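Local coordinates for protein bacteriophage virulence determinant (Salmonella enterica subsp. enterica serovar Typhimurium str. 14028S, PDB 6GGO) that binds zinc and, as a PipA-family virulence effector, probably acts as a metalloprotease that cleaves host NF-κB transcription factors, at residues R106-A111 with E128-I133; F164-V169 with G185-Y190. One frame throughout, in Å; residues are numbered along the deposited sequence.

Interaction 1. Residues R106-A111 with E128-I133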
ATOM      1  N   ARG B 106      -5.028  -2.450   9.848  1.00 81.26           N
ATOM      2  CA  ARG B 106      -4.134  -1.306   9.779  1.00 78.46           C
ATOM      3  C   ARG B 106      -4.609  -0.190  10.707  1.00 79.82           C
ATOM      4  O   ARG B 106      -5.725  -0.205  11.231  1.00 83.34           O
ATOM      5  CB  ARG B 106      -4.011  -0.814   8.338  1.00 76.14           C
ATOM      6  CG  ARG B 106      -3.306  -1.810   7.445  1.00 74.80           C
ATOM      7  CD  ARG B 106      -3.178  -1.315   6.025  1.00 73.03           C
ATOM      8  NE  ARG B 106      -2.485  -2.291   5.192  1.00 72.69           N
ATOM      9  CZ  ARG B 106      -2.324  -2.178   3.880  1.00 72.02           C
ATOM     10  NH1 ARG B 106      -2.809  -1.125   3.234  1.00 72.78           N
ATOM     11  NH2 ARG B 106      -1.677  -3.121   3.215  1.00 71.74           N
ATOM     12  N   TRP B 107      -3.735   0.794  10.900  1.00 66.86           N
ATOM     13  CA  TRP B 107      -3.909   1.821  11.916  1.00 69.13           C
ATOM     14  C   TRP B 107      -4.565   3.072  11.346  1.00 68.54           C
ATOM     15  O   TRP B 107      -4.415   3.397  10.166  1.00 64.35           O
ATOM     16  CB  TRP B 107      -2.559   2.196  12.529  1.00 66.73           C
ATOM     17  CG  TRP B 107      -1.930   1.086  13.296  1.00 67.68           C
ATOM     18  CD1 TRP B 107      -1.237   0.028  12.787  1.00 65.29           C
ATOM     19  CD2 TRP B 107      -1.932   0.921  14.718  1.00 68.36           C
ATOM     20  NE1 TRP B 107      -0.808  -0.789  13.806  1.00 64.08           N
ATOM     21  CE2 TRP B 107      -1.223  -0.262  15.000  1.00 65.35           C
ATOM     22  CE3 TRP B 107      -2.465   1.658  15.778  1.00 71.41           C
ATOM     23  CZ2 TRP B 107      -1.034  -0.724  16.298  1.00 64.78           C
ATOM     24  CZ3 TRP B 107      -2.278   1.197  17.062  1.00 71.17           C
ATOM     25  CH2 TRP B 107      -1.568   0.017  17.312  1.00 67.98           C
ATOM     26  N   LEU B 108      -5.299   3.770  12.207  1.00 79.58           N
ATOM     27  CA  LEU B 108      -5.799   5.102  11.905  1.00 79.55           C
ATOM     28  C   LEU B 108      -4.797   6.144  12.381  1.00 77.59           C
ATOM     29  O   LEU B 108      -4.181   5.991  13.440  1.00 78.08           O
ATOM     30  CB  LEU B 108      -7.152   5.334  12.575  1.00 84.24           C
ATOM     31  CG  LEU B 108      -8.338   4.585  11.967  1.00 84.07           C
ATOM     32  CD1 LEU B 108      -9.538   4.615  12.897  1.00 87.59           C
ATOM     33  CD2 LEU B 108      -8.699   5.181  10.620  1.00 81.83           C
ATOM     34  N   LEU B 109      -4.644   7.210  11.602  1.00 76.30           N
ATOM     35  CA  LEU B 109      -3.717   8.287  11.932  1.00 75.81           C
ATOM     36  C   LEU B 109      -4.501   9.440  12.546  1.00 79.84           C
ATOM     37  O   LEU B 109      -5.315  10.078  11.871  1.00 81.89           O
ATOM     38  CB  LEU B 109      -2.945   8.738  10.695  1.00 72.72           C
ATOM     39  CG  LEU B 109      -2.039   9.963  10.872  1.00 72.75           C
ATOM     40  CD1 LEU B 109      -1.078   9.778  12.038  1.00 72.96           C
ATOM     41  CD2 LEU B 109      -1.270  10.250   9.587  1.00 70.79           C
ATOM     42  N   GLY B 110      -4.258   9.698  13.829  1.00 90.39           N
ATOM     43  CA  GLY B 110      -4.872  10.824  14.502  1.00 93.70           C
ATOM     44  C   GLY B 110      -4.038  12.074  14.340  1.00 93.30           C
ATOM     45  O   GLY B 110      -3.473  12.592  15.309  1.00 94.26           O
ATOM     46  N   ALA B 111      -3.953  12.566  13.107  1.00 90.55           N
ATOM     47  CA  ALA B 111      -3.104  13.710  12.817  1.00 92.26           C
ATOM     48  C   ALA B 111      -3.543  14.922  13.626  1.00 98.03           C
ATOM     49  O   ALA B 111      -4.734  15.230  13.726  1.00100.23           O
ATOM     50  CB  ALA B 111      -3.144  14.036  11.326  1.00 90.28           C
ATOM     51  N   GLU B 128     -13.187   2.941  21.396  1.00178.95           N
ATOM     52  CA  GLU B 128     -14.232   2.104  20.810  1.00180.70           C
ATOM     53  C   GLU B 128     -13.625   0.985  19.963  1.00179.15           C
ATOM     54  O   GLU B 128     -14.147   0.619  18.907  1.00180.54           O
ATOM     55  CB  GLU B 128     -15.212   2.948  19.988  1.00174.01           C
ATOM     56  CG  GLU B 128     -16.539   2.249  19.703  1.00178.14           C
ATOM     57  CD  GLU B 128     -17.342   2.918  18.599  1.00178.76           C
ATOM     58  OE1 GLU B 128     -17.214   4.147  18.427  1.00176.78           O
ATOM     59  OE2 GLU B 128     -18.101   2.210  17.903  1.00181.49           O
ATOM     60  N   GLY B 129     -12.504   0.440  20.430  1.00103.77           N
ATOM     61  CA  GLY B 129     -11.875  -0.682  19.758  1.00103.61           C
ATOM     62  C   GLY B 129     -11.230  -0.365  18.427  1.00100.58           C
ATOM     63  O   GLY B 129     -11.103  -1.259  17.585  1.00101.94           O
ATOM     64  N   ARG B 130     -10.820   0.880  18.211  1.00 97.06           N
ATOM     65  CA  ARG B 130     -10.198   1.301  16.963  1.00 94.64           C
ATOM     66  C   ARG B 130      -8.704   1.508  17.170  1.00 90.61           C
ATOM     67  O   ARG B 130      -8.282   2.095  18.172  1.00 88.73           O
ATOM     68  CB  ARG B 130     -10.844   2.590  16.448  1.00 94.47           C
ATOM     69  CG  ARG B 130     -12.204   2.378  15.804  1.00 98.79           C
ATOM     70  CD  ARG B 130     -13.091   3.613  15.899  1.00 99.93           C
ATOM     71  NE  ARG B 130     -12.461   4.809  15.343  1.00 96.85           N
ATOM     72  CZ  ARG B 130     -11.825   5.740  16.054  1.00 93.87           C
ATOM     73  NH1 ARG B 130     -11.715   5.639  17.375  1.00 93.49           N
ATOM     74  NH2 ARG B 130     -11.293   6.786  15.440  1.00 91.76           N
ATOM     75  N   LYS B 131      -7.907   1.031  16.217  1.00 89.83           N
ATOM     76  CA  LYS B 131      -6.458   1.166  16.277  1.00 86.73           C
ATOM     77  C   LYS B 131      -6.064   2.510  15.679  1.00 84.09           C
ATOM     78  O   LYS B 131      -6.272   2.747  14.483  1.00 84.82           O
ATOM     79  CB  LYS B 131      -5.774   0.024  15.526  1.00 88.00           C
ATOM     80  CG  LYS B 131      -6.120  -1.359  16.050  1.00 91.22           C
ATOM     81  CD  LYS B 131      -4.981  -2.349  15.841  1.00 91.73           C
ATOM     82  CE  LYS B 131      -4.732  -2.625  14.365  1.00 93.13           C
ATOM     83  NZ  LYS B 131      -3.652  -3.632  14.163  1.00 94.51           N
ATOM     84  N   VAL B 132      -5.501   3.387  16.510  1.00 92.84           N
ATOM     85  CA  VAL B 132      -5.127   4.729  16.088  1.00 90.15           C
ATOM     86  C   VAL B 132      -3.730   5.041  16.606  1.00 84.69           C
ATOM     87  O   VAL B 132      -3.319   4.575  17.674  1.00 84.44           O
ATOM     88  CB  VAL B 132      -6.152   5.792  16.560  1.00 92.82           C
ATOM     89  CG1 VAL B 132      -7.441   5.132  17.039  1.00 97.53           C
ATOM     90  CG2 VAL B 132      -5.571   6.700  17.642  1.00 89.66           C
ATOM     91  N   ILE B 133      -3.008   5.858  15.844  1.00 83.22           N
ATOM     92  CA  ILE B 133      -1.678   6.336  16.208  1.00 79.20           C
ATOM     93  C   ILE B 133      -1.682   7.849  16.025  1.00 79.08           C
ATOM     94  O   ILE B 133      -1.735   8.346  14.893  1.00 80.79           O
ATOM     95  CB  ILE B 133      -0.569   5.668  15.375  1.00 78.46           C
ATOM     96  CG1 ILE B 133       0.805   6.194  15.800  1.00 75.44           C
ATOM     97  CG2 ILE B 133      -0.796   5.852  13.873  1.00 78.73           C
ATOM     98  CD1 ILE B 133       1.966   5.441  15.188  1.00 75.22           C
TER
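L108 and L109 pair in parallel with V132 and I133, joined by three backbone hydrogen bonds: L108 N to K131 O (2.7 Å), I133 N to L108 O (2.7 Å) and G110 N to I133 O (3.1 Å). In the third, the amide of G110 sits above the carbonyl plane of I133, where the chain is bending through the inverse gamma turn centred on G110. K131, whose O takes part in this ladder, sends its side chain across the indole of W107. Its CB lies over one face, 4.1 Å from the centroid of the six-membered ring. A bend at chi3 (-66°) then carries NZ to an off-centre cation-pi position, 4.4 Å from the centroid of the five-membered ring, while Q105 O accepts a hydrogen bond from NZ. Lysine suits the place because its aliphatic root and its charge both use the ring. On one sheet face, CB of L108 packs on CB of V132 at 4.1 Å, and L108 CD1 meets the guanidinium of R130, which hydrogen-bonds G55 O. Branched I133 lies on the opposite face with L109, its CG2 loosely packed 4.3 Å from L109 CD1. W107 and I133 pack against helix 160-173, and L109 against Y67 of helix 64-84. Strand 107-111 is an outer strand of the three-stranded mixed sheet, beside 132-135; backbone hydrogen bonds join W107 to L49 and S51, and L109 to G52 and G54.

Interaction 2. Residues F164-V169 with G185-Y190; sequences FIHQVV and GPVVEY. Unlike the reference sequence in segment 164-169: Q167 (reference Glu). With ZN (zinc ion), chain E.
The imidazole of H166 is approached by two valines from different directions. V187, set roughly perpendicular to the histidine side chain, places CG1 over one face in a CH-pi contact, 3.8 Å from the ring centroid and 21° off the normal. V188 comes to the rim instead, its CG2 lying near the ring plane, 3.6 Å from CE1. NE2 of the same ring binds the zinc ion at 2.2 Å, and H170 and D177 complete the protein ligands. The methyl groups thus limit how the ring can shift, while the metal fixes its far nitrogen; CG of H166 stands anti to its backbone N (chi1 -176°), which swings the ring out to the zinc. One turn after H166, V169 lies alongside V187, the two pointing opposite ways with CG1 atoms 3.9 Å apart. V169 CG1 also meets CB of Y190 at 3.8 Å. Short branched side chains suit this seam, where the axes of the two helical segments come within 9.1 Å, at 131° between their N-to-C directions, without a hydrogen bond between them. Past the seam, Y190 OH hydrogen-bonds D30 OD1. Helix 24-30 packs against P186 and Y190 of helix 186-197. Helix 160-173, in turn, sets F164 and I165 against helix 64-84, and rests Q167 and V168 on strand 132-135, so the zinc-binding helix is held between the sheet and helix 186-197.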
ATOM      1  N   PHE B 164       7.837  10.458  16.290  1.00 63.48           N
ATOM      2  CA  PHE B 164       7.149   9.566  15.363  1.00 62.99           C
ATOM      3  C   PHE B 164       7.630   8.130  15.534  1.00 62.84           C
ATOM      4  O   PHE B 164       6.822   7.208  15.698  1.00 63.00           O
ATOM      5  CB  PHE B 164       7.365  10.052  13.931  1.00 62.04           C
ATOM      6  CG  PHE B 164       6.450  11.176  13.528  1.00 62.56           C
ATOM      7  CD1 PHE B 164       6.118  12.173  14.429  1.00 63.18           C
ATOM      8  CD2 PHE B 164       5.930  11.237  12.240  1.00 62.73           C
ATOM      9  CE1 PHE B 164       5.279  13.206  14.065  1.00 64.00           C
ATOM     10  CE2 PHE B 164       5.089  12.272  11.868  1.00 63.08           C
ATOM     11  CZ  PHE B 164       4.764  13.260  12.785  1.00 63.41           C
ATOM     12  N   ILE B 165       8.949   7.924  15.520  1.00 66.58           N
ATOM     13  CA  ILE B 165       9.496   6.576  15.658  1.00 67.57           C
ATOM     14  C   ILE B 165       8.987   5.929  16.937  1.00 68.30           C
ATOM     15  O   ILE B 165       8.581   4.761  16.943  1.00 67.98           O
ATOM     16  CB  ILE B 165      11.034   6.613  15.624  1.00 68.81           C
ATOM     17  CG1 ILE B 165      11.538   7.046  14.244  1.00 69.63           C
ATOM     18  CG2 ILE B 165      11.620   5.260  16.021  1.00 69.35           C
ATOM     19  CD1 ILE B 165      11.289   6.031  13.119  1.00 69.72           C
ATOM     20  N   HIS B 166       9.002   6.678  18.041  1.00 63.89           N
ATOM     21  CA  HIS B 166       8.547   6.134  19.313  1.00 64.25           C
ATOM     22  C   HIS B 166       7.136   5.578  19.190  1.00 62.77           C
ATOM     23  O   HIS B 166       6.883   4.411  19.505  1.00 62.04           O
ATOM     24  CB  HIS B 166       8.611   7.214  20.393  1.00 65.66           C
ATOM     25  CG  HIS B 166       8.257   6.720  21.760  1.00 64.56           C
ATOM     26  ND1 HIS B 166       9.175   6.127  22.597  1.00 67.45           N
ATOM     27  CD2 HIS B 166       7.080   6.717  22.429  1.00 64.39           C
ATOM     28  CE1 HIS B 166       8.583   5.784  23.727  1.00 67.70           C
ATOM     29  NE2 HIS B 166       7.311   6.132  23.650  1.00 65.71           N
ATOM     30  N   GLN B 167       6.205   6.402  18.709  1.00 63.95           N
ATOM     31  CA  GLN B 167       4.823   5.954  18.568  1.00 63.62           C
ATOM     32  C   GLN B 167       4.697   4.808  17.572  1.00 61.84           C
ATOM     33  O   GLN B 167       3.851   3.924  17.750  1.00 59.98           O
ATOM     34  CB  GLN B 167       3.934   7.123  18.141  1.00 65.15           C
ATOM     35  CG  GLN B 167       3.912   8.281  19.131  1.00 66.97           C
ATOM     36  CD  GLN B 167       3.549   7.846  20.538  1.00 67.28           C
ATOM     37  OE1 GLN B 167       2.795   6.891  20.732  1.00 66.18           O
ATOM     38  NE2 GLN B 167       4.092   8.543  21.529  1.00 68.35           N
ATOM     39  N   VAL B 168       5.520   4.797  16.520  1.00 56.62           N
ATOM     40  CA  VAL B 168       5.440   3.714  15.546  1.00 55.93           C
ATOM     41  C   VAL B 168       5.874   2.395  16.176  1.00 55.37           C
ATOM     42  O   VAL B 168       5.268   1.346  15.927  1.00 56.00           O
ATOM     43  CB  VAL B 168       6.269   4.055  14.291  1.00 56.60           C
ATOM     44  CG1 VAL B 168       6.471   2.820  13.418  1.00 57.32           C
ATOM     45  CG2 VAL B 168       5.594   5.161  13.494  1.00 55.93           C
ATOM     46  N   VAL B 169       6.928   2.421  16.997  1.00 67.23           N
ATOM     47  CA  VAL B 169       7.386   1.202  17.659  1.00 66.72           C
ATOM     48  C   VAL B 169       6.307   0.644  18.574  1.00 67.68           C
ATOM     49  O   VAL B 169       6.196  -0.577  18.744  1.00 67.93           O
ATOM     50  CB  VAL B 169       8.693   1.467  18.431  1.00 68.21           C
ATOM     51  CG1 VAL B 169       9.098   0.240  19.239  1.00 69.33           C
ATOM     52  CG2 VAL B 169       9.809   1.851  17.472  1.00 68.82           C
ATOM     53  N   GLY B 185      12.086   0.787  29.375  1.00 70.74           N
ATOM     54  CA  GLY B 185      11.083   0.046  28.646  1.00 67.96           C
ATOM     55  C   GLY B 185      11.580  -0.345  27.270  1.00 65.94           C
ATOM     56  O   GLY B 185      12.528   0.243  26.738  1.00 66.12           O
ATOM     57  N   PRO B 186      10.940  -1.344  26.655  1.00 72.33           N
ATOM     58  CA  PRO B 186      11.457  -1.850  25.375  1.00 68.59           C
ATOM     59  C   PRO B 186      11.264  -0.879  24.227  1.00 64.58           C
ATOM     60  O   PRO B 186      12.099  -0.838  23.316  1.00 63.47           O
ATOM     61  CB  PRO B 186      10.655  -3.141  25.165  1.00 67.85           C
ATOM     62  CG  PRO B 186       9.365  -2.886  25.864  1.00 69.10           C
ATOM     63  CD  PRO B 186       9.686  -2.009  27.048  1.00 72.70           C
ATOM     64  N   VAL B 187      10.197  -0.080  24.257  1.00 67.16           N
ATOM     65  CA  VAL B 187       9.911   0.833  23.156  1.00 64.34           C
ATOM     66  C   VAL B 187      11.014   1.880  23.038  1.00 67.07           C
ATOM     67  O   VAL B 187      11.545   2.127  21.950  1.00 65.49           O
ATOM     68  CB  VAL B 187       8.527   1.481  23.355  1.00 61.48           C
ATOM     69  CG1 VAL B 187       8.238   2.517  22.276  1.00 59.17           C
ATOM     70  CG2 VAL B 187       7.443   0.413  23.387  1.00 59.99           C
ATOM     71  N   VAL B 188      11.372   2.502  24.162  1.00 71.51           N
ATOM     72  CA  VAL B 188      12.415   3.528  24.160  1.00 75.31           C
ATOM     73  C   VAL B 188      13.732   2.954  23.655  1.00 77.49           C
ATOM     74  O   VAL B 188      14.436   3.582  22.857  1.00 75.92           O
ATOM     75  CB  VAL B 188      12.566   4.132  25.566  1.00 76.60           C
ATOM     76  CG1 VAL B 188      13.828   4.984  25.655  1.00 78.95           C
ATOM     77  CG2 VAL B 188      11.341   4.953  25.915  1.00 74.29           C
ATOM     78  N   GLU B 189      14.103   1.769  24.140  1.00 70.62           N
ATOM     79  CA  GLU B 189      15.376   1.178  23.737  1.00 70.90           C
ATOM     80  C   GLU B 189      15.392   0.899  22.242  1.00 66.77           C
ATOM     81  O   GLU B 189      16.372   1.207  21.553  1.00 66.64           O
ATOM     82  CB  GLU B 189      15.645  -0.100  24.534  1.00 72.43           C
ATOM     83  CG  GLU B 189      15.887   0.139  26.019  1.00 76.30           C
ATOM     84  CD  GLU B 189      16.573  -1.033  26.703  1.00 77.89           C
ATOM     85  OE1 GLU B 189      16.825  -2.058  26.037  1.00 77.04           O
ATOM     86  OE2 GLU B 189      16.870  -0.920  27.909  1.00 81.64           O
ATOM     87  N   TYR B 190      14.315   0.305  21.722  1.00 73.55           N
ATOM     88  CA  TYR B 190      14.175   0.165  20.278  1.00 69.55           C
ATOM     89  C   TYR B 190      14.381   1.507  19.588  1.00 70.26           C
ATOM     90  O   TYR B 190      15.190   1.627  18.661  1.00 71.09           O
ATOM     91  CB  TYR B 190      12.791  -0.397  19.939  1.00 67.34           C
ATOM     92  CG  TYR B 190      12.692  -1.908  19.885  1.00 67.48           C
ATOM     93  CD1 TYR B 190      13.694  -2.676  19.308  1.00 67.94           C
ATOM     94  CD2 TYR B 190      11.583  -2.566  20.404  1.00 67.74           C
ATOM     95  CE1 TYR B 190      13.600  -4.054  19.256  1.00 69.36           C
ATOM     96  CE2 TYR B 190      11.481  -3.944  20.357  1.00 68.14           C
ATOM     97  CZ  TYR B 190      12.490  -4.682  19.778  1.00 69.01           C
ATOM     98  OH  TYR B 190      12.392  -6.053  19.731  1.00 72.21           O
TER
HETATM   99 ZN    ZN E 301       5.359   5.578  24.631  1.00 70.86          ZN

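Helix 160-173 connects the two contacts, whose centres are about 17 Å apart. I133, which belongs to the strand pair of interaction 1, packs its CD1 on the helix backbone of interaction 2, 3.5 Å from Q167 O and 3.8 Å from V168 N. Its side chain is about 6 Å from that of the zinc ligand H170 and about 10 Å from the metal, so interaction 1 reaches the site indirectly, through helix 160-173, while interaction 2 is part of it. H166 and H170 have the spacing of the HExxH motif of zinc metalloproteases; here Q167 stands where the reference sequence has Glu. D177 lies in sequence between the two helices of interaction 2.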